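Local coordinates for protein acetone carboxylase alpha subunit (Xanthobacter autotrophicus Py2, PDB 5M45) that forms the alpha subunit of a multi-chain enzyme assembly, binds manganese and magnesium ions, and belongs to the hydantoinase B/oxoprolinase family, at residues Glu73-Ile78 / Leu90-Tyr95; Asp210-Asp215 / Asp233-Ile238. One frame throughout, in Å; residues are numbered along the deposited sequence.

Contact 1. Residues Glu73-Ile78 / Leu90-Tyr95; sequences ETAKKI and LCFTLY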
# COMPACT_ATOMS: atom_id res chain seq x y z
N GLU A 73 11.44 -1.49 -29.12
CA GLU A 73 10.62 -1.22 -30.31
C GLU A 73 9.49 -2.24 -30.48
O GLU A 73 8.37 -1.88 -30.86
CB GLU A 73 11.54 -1.15 -31.56
CG GLU A 73 10.85 -1.07 -32.93
CD GLU A 73 10.16 0.26 -33.21
OE1 GLU A 73 10.44 1.25 -32.50
OE2 GLU A 73 9.37 0.32 -34.21
N THR A 74 9.78 -3.51 -30.20
CA THR A 74 8.81 -4.61 -30.36
C THR A 74 7.85 -4.77 -29.18
O THR A 74 6.63 -4.84 -29.37
CB THR A 74 9.59 -5.94 -30.59
OG1 THR A 74 10.36 -5.78 -31.78
CG2 THR A 74 8.68 -7.15 -30.75
N ALA A 75 8.38 -4.84 -27.95
CA ALA A 75 7.54 -5.12 -26.80
C ALA A 75 6.52 -4.02 -26.51
O ALA A 75 5.47 -4.32 -25.98
CB ALA A 75 8.38 -5.36 -25.56
N LYS A 76 6.79 -2.77 -26.89
CA LYS A 76 5.83 -1.69 -26.61
C LYS A 76 4.47 -1.89 -27.31
O LYS A 76 3.47 -1.29 -26.87
CB LYS A 76 6.42 -0.32 -26.91
CG LYS A 76 6.57 0.03 -28.40
CD LYS A 76 7.33 1.35 -28.52
CE LYS A 76 7.66 1.67 -29.95
NZ LYS A 76 6.44 2.23 -30.59
N LYS A 77 4.44 -2.71 -28.37
CA LYS A 77 3.21 -3.01 -29.06
C LYS A 77 2.22 -3.88 -28.29
O LYS A 77 1.07 -4.05 -28.74
CB LYS A 77 3.50 -3.62 -30.44
CG LYS A 77 4.28 -2.66 -31.36
CD LYS A 77 4.47 -3.33 -32.74
CE LYS A 77 5.57 -4.40 -32.59
NZ LYS A 77 5.75 -5.11 -33.88
N ILE A 78 2.63 -4.40 -27.13
CA ILE A 78 1.78 -5.13 -26.22
C ILE A 78 0.83 -4.24 -25.41
O ILE A 78 -0.28 -4.66 -25.06
CB ILE A 78 2.65 -6.02 -25.27
CG1 ILE A 78 3.36 -7.11 -26.10
CG2 ILE A 78 1.80 -6.65 -24.15
CD1 ILE A 78 4.54 -7.75 -25.41
N LEU A 90 9.40 3.69 -21.93
CA LEU A 90 9.90 2.40 -21.46
C LEU A 90 11.39 2.29 -21.81
O LEU A 90 11.89 3.08 -22.61
CB LEU A 90 9.10 1.19 -22.02
CG LEU A 90 9.34 0.72 -23.45
CD1 LEU A 90 8.70 -0.65 -23.69
CD2 LEU A 90 8.87 1.73 -24.49
N CYS A 91 12.06 1.33 -21.19
CA CYS A 91 13.53 1.13 -21.38
C CYS A 91 13.91 -0.30 -21.01
O CYS A 91 13.36 -0.84 -20.04
CB CYS A 91 14.29 2.13 -20.53
SG CYS A 91 16.10 2.05 -20.56
N PHE A 92 14.83 -0.90 -21.77
CA PHE A 92 15.43 -2.20 -21.44
C PHE A 92 16.96 -2.11 -21.40
O PHE A 92 17.58 -1.47 -22.29
CB PHE A 92 15.02 -3.28 -22.46
CG PHE A 92 13.55 -3.62 -22.40
CD1 PHE A 92 13.06 -4.49 -21.43
CD2 PHE A 92 12.65 -3.03 -23.28
CE1 PHE A 92 11.70 -4.78 -21.36
CE2 PHE A 92 11.30 -3.34 -23.23
CZ PHE A 92 10.82 -4.21 -22.27
N THR A 93 17.55 -2.71 -20.38
CA THR A 93 18.94 -2.55 -20.08
C THR A 93 19.60 -3.93 -19.72
O THR A 93 19.00 -4.77 -19.00
CB THR A 93 19.13 -1.52 -18.95
OG1 THR A 93 18.48 -0.28 -19.31
CG2 THR A 93 20.63 -1.26 -18.71
N LEU A 94 20.82 -4.14 -20.23
CA LEU A 94 21.60 -5.38 -19.99
C LEU A 94 22.70 -5.10 -18.95
O LEU A 94 23.44 -4.12 -19.10
CB LEU A 94 22.18 -5.91 -21.30
CG LEU A 94 23.12 -7.13 -21.24
CD1 LEU A 94 22.43 -8.36 -20.65
CD2 LEU A 94 23.63 -7.42 -22.65
N TYR A 95 22.77 -5.92 -17.89
CA TYR A 95 23.74 -5.75 -16.79
C TYR A 95 24.71 -6.94 -16.67
O TYR A 95 24.36 -8.08 -16.99
CB TYR A 95 23.00 -5.58 -15.42
CG TYR A 95 22.09 -4.38 -15.38
CD1 TYR A 95 20.77 -4.47 -15.84
CD2 TYR A 95 22.53 -3.15 -14.88
CE1 TYR A 95 19.92 -3.35 -15.81
CE2 TYR A 95 21.69 -2.05 -14.87
CZ TYR A 95 20.37 -2.17 -15.33
OH TYR A 95 19.51 -1.07 -15.37
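Ile78 N donates a backbone hydrogen bond to Ala75 O at 3.1 Å, within the turn that includes the 3-10 segment 76-78. Ala75 and Lys76 are the two residues of 73-78 that touch strand 90-95. The contact across to the strand is apolar. Ala75 CB lies 4.2 Å from Phe92 CE2 and meets the ring obliquely. Beside it, Lys76 CB rests on both methyls of Leu90, with CD1 and CD2 each 4.0 Å away. Leu90 carries its CG between its own backbone N and carbonyl carbon (chi1 78°), and from there both branches reach the lysine. Lys76 contributes its first carbon and then leaves the contact. Its chain runs on extended and bends at the last torsion (chi4 80°), where NZ makes a weak hydrogen bond to Glu85 O. The backbones stay well separated, with Lys76 CA 7.7 Å from Leu90 CA. Leu90 and Phe92 both point toward segment 73-78. Phe92 also touches helix 227-255, whereas Thr93 and Tyr95 touch helix 111-124. A magnesium ion lies about 8 Å from the Lys76 side chain. The arrangement is an alpha-beta-alpha layering, with helices packed on both faces of an antiparallel sheet.

Contact 2. Residues Asp210-Asp215 / Asp233-Ile238; sequences DTLFRD and DERTRI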
# COMPACT_ATOMS: atom_id res chain seq x y z
N ASP A 210 9.49 -19.00 -15.04
CA ASP A 210 8.95 -18.10 -16.07
C ASP A 210 7.45 -17.82 -15.93
O ASP A 210 6.81 -17.36 -16.88
CB ASP A 210 9.30 -18.60 -17.51
CG ASP A 210 10.79 -18.37 -17.88
OD1 ASP A 210 11.57 -17.74 -17.12
OD2 ASP A 210 11.20 -18.84 -18.97
N THR A 211 6.89 -18.05 -14.74
CA THR A 211 5.45 -18.01 -14.52
C THR A 211 5.14 -17.11 -13.32
O THR A 211 5.68 -17.34 -12.22
CB THR A 211 4.89 -19.41 -14.25
OG1 THR A 211 5.31 -20.29 -15.29
CG2 THR A 211 3.36 -19.41 -14.22
N LEU A 212 4.26 -16.11 -13.52
CA LEU A 212 3.87 -15.22 -12.42
C LEU A 212 2.99 -15.90 -11.35
O LEU A 212 2.11 -16.71 -11.67
CB LEU A 212 3.16 -13.97 -12.99
CG LEU A 212 4.07 -13.05 -13.82
CD1 LEU A 212 3.23 -12.02 -14.50
CD2 LEU A 212 5.11 -12.33 -12.98
N PHE A 213 3.23 -15.59 -10.09
CA PHE A 213 2.47 -16.19 -8.99
C PHE A 213 1.08 -15.53 -8.89
O PHE A 213 0.95 -14.30 -8.95
CB PHE A 213 3.17 -16.00 -7.63
CG PHE A 213 4.56 -16.58 -7.51
CD1 PHE A 213 4.87 -17.83 -8.00
CD2 PHE A 213 5.56 -15.88 -6.82
CE1 PHE A 213 6.16 -18.37 -7.84
CE2 PHE A 213 6.84 -16.41 -6.67
CZ PHE A 213 7.14 -17.67 -7.19
N ARG A 214 0.06 -16.35 -8.65
CA ARG A 214 -1.32 -15.87 -8.60
C ARG A 214 -1.59 -14.90 -7.42
O ARG A 214 -2.37 -13.95 -7.58
CB ARG A 214 -2.30 -17.04 -8.53
CG ARG A 214 -3.72 -16.66 -8.90
CD ARG A 214 -4.75 -17.72 -8.59
NE ARG A 214 -4.44 -19.06 -9.06
CZ ARG A 214 -4.72 -19.57 -10.26
NH1 ARG A 214 -4.42 -20.85 -10.51
NH2 ARG A 214 -5.26 -18.84 -11.23
N ASP A 215 -0.97 -15.13 -6.25
CA ASP A 215 -1.15 -14.22 -5.10
C ASP A 215 -0.67 -12.81 -5.44
O ASP A 215 -1.36 -11.83 -5.10
CB ASP A 215 -0.52 -14.73 -3.77
CG ASP A 215 0.95 -15.17 -3.91
OD1 ASP A 215 1.36 -15.61 -4.99
OD2 ASP A 215 1.70 -15.07 -2.90
N ASP A 233 1.07 -3.47 -19.25
CA ASP A 233 2.42 -2.93 -19.00
C ASP A 233 3.35 -4.00 -18.40
O ASP A 233 4.54 -4.09 -18.75
CB ASP A 233 2.38 -1.65 -18.13
CG ASP A 233 1.82 -0.42 -18.89
OD1 ASP A 233 1.74 -0.42 -20.16
OD2 ASP A 233 1.44 0.60 -18.23
N GLU A 234 2.81 -4.86 -17.54
CA GLU A 234 3.58 -5.95 -16.99
C GLU A 234 4.00 -6.99 -18.06
O GLU A 234 5.16 -7.43 -18.08
CB GLU A 234 2.84 -6.61 -15.80
CG GLU A 234 3.51 -7.88 -15.26
CD GLU A 234 2.90 -8.33 -13.93
OE1 GLU A 234 1.66 -8.56 -13.89
OE2 GLU A 234 3.67 -8.46 -12.94
N ARG A 235 3.07 -7.38 -18.92
CA ARG A 235 3.40 -8.31 -20.02
C ARG A 235 4.44 -7.69 -20.98
O ARG A 235 5.32 -8.42 -21.45
CB ARG A 235 2.14 -8.78 -20.77
CG ARG A 235 1.12 -9.50 -19.88
CD ARG A 235 1.69 -10.81 -19.27
NE ARG A 235 0.77 -11.46 -18.40
CZ ARG A 235 0.96 -12.66 -17.83
NH1 ARG A 235 0.05 -13.18 -17.02
NH2 ARG A 235 2.06 -13.37 -18.04
N THR A 236 4.35 -6.37 -21.22
CA THR A 236 5.36 -5.62 -21.96
C THR A 236 6.78 -5.77 -21.38
O THR A 236 7.73 -6.04 -22.12
CB THR A 236 5.00 -4.08 -22.00
OG1 THR A 236 3.76 -3.92 -22.72
CG2 THR A 236 6.07 -3.27 -22.67
N ARG A 237 6.91 -5.61 -20.06
CA ARG A 237 8.22 -5.72 -19.42
C ARG A 237 8.78 -7.16 -19.49
O ARG A 237 9.97 -7.37 -19.81
CB ARG A 237 8.18 -5.27 -17.95
CG ARG A 237 7.84 -3.80 -17.72
CD ARG A 237 7.93 -3.38 -16.25
NE ARG A 237 7.09 -4.18 -15.35
CZ ARG A 237 5.82 -3.92 -15.04
NH1 ARG A 237 5.18 -2.87 -15.53
NH2 ARG A 237 5.17 -4.73 -14.20
N ILE A 238 7.93 -8.16 -19.21
CA ILE A 238 8.39 -9.56 -19.23
C ILE A 238 8.82 -9.97 -20.66
O ILE A 238 9.82 -10.70 -20.81
CB ILE A 238 7.31 -10.54 -18.70
CG1 ILE A 238 7.03 -10.24 -17.28
CG2 ILE A 238 7.87 -11.95 -18.73
CD1 ILE A 238 5.78 -10.92 -16.73
O HOH W 1 2.75 -15.75 -16.18
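The short strand 211-212, outermost of its sheet within this chain, runs through the N-cap residue Phe213 into helix 214-222 and presents Leu212 to one side of helix 227-255. Successive turns of that helix are joined by Ile238 N to Glu234 O, which brings both residues to the leucine. Leu212 CD1 does most of the touching. It meets Ile238 CD1 tip to tip at 3.6 Å. The same methyl lies 3.7 Å from Glu234 CD. Glu234 comes from the opposite direction, with CG anti to its backbone N (chi1 173°) and the chain extended to carry the carboxylate across. Arg235 bends at chi2 (-63°), and its guanidinium turns one face to Leu212 CD1, 3.9 Å above the plane and toward the rim. A water joins the segments, accepting from Leu212 N and Arg235 NH2, each at 3.1 Å. Glu234 OE2 accepts a hydrogen bond from Trp216 NE1. On the chain of another protein, Arg235 NH1 forms a salt bridge with an acidic side chain, and NH2 a hydrogen bond with the backbone. The leucine methyl thus packs on carboxylate and guanidinium while their polar atoms bond elsewhere. The Trp216 bond probably helps offset the cost of burying the carboxylate beside methyls.

How the contacts relate
Contact 1 closes before contact 2 opens along the chain, and their centres lie 15 Å apart. Both reach the same seven-stranded antiparallel sheet. Strand 90-95 is second from one end, and strand 211-212 is outermost at the other end within this chain. Helix 227-255 joins the two sites. Its Thr236 packs on the 73-78 segment, where Ile78 CB is 3.5 Å from Thr236 OG1. The Phe92 ring of strand 90-95 packs on the helix backbone, CE1 3.5 Å from Arg237 O. Helix 227-255 and segment 73-78, on helix 54-75, lie side by side over one face of the sheet. Both contacts also border the chain of another protein, so this layer takes part in the assembly.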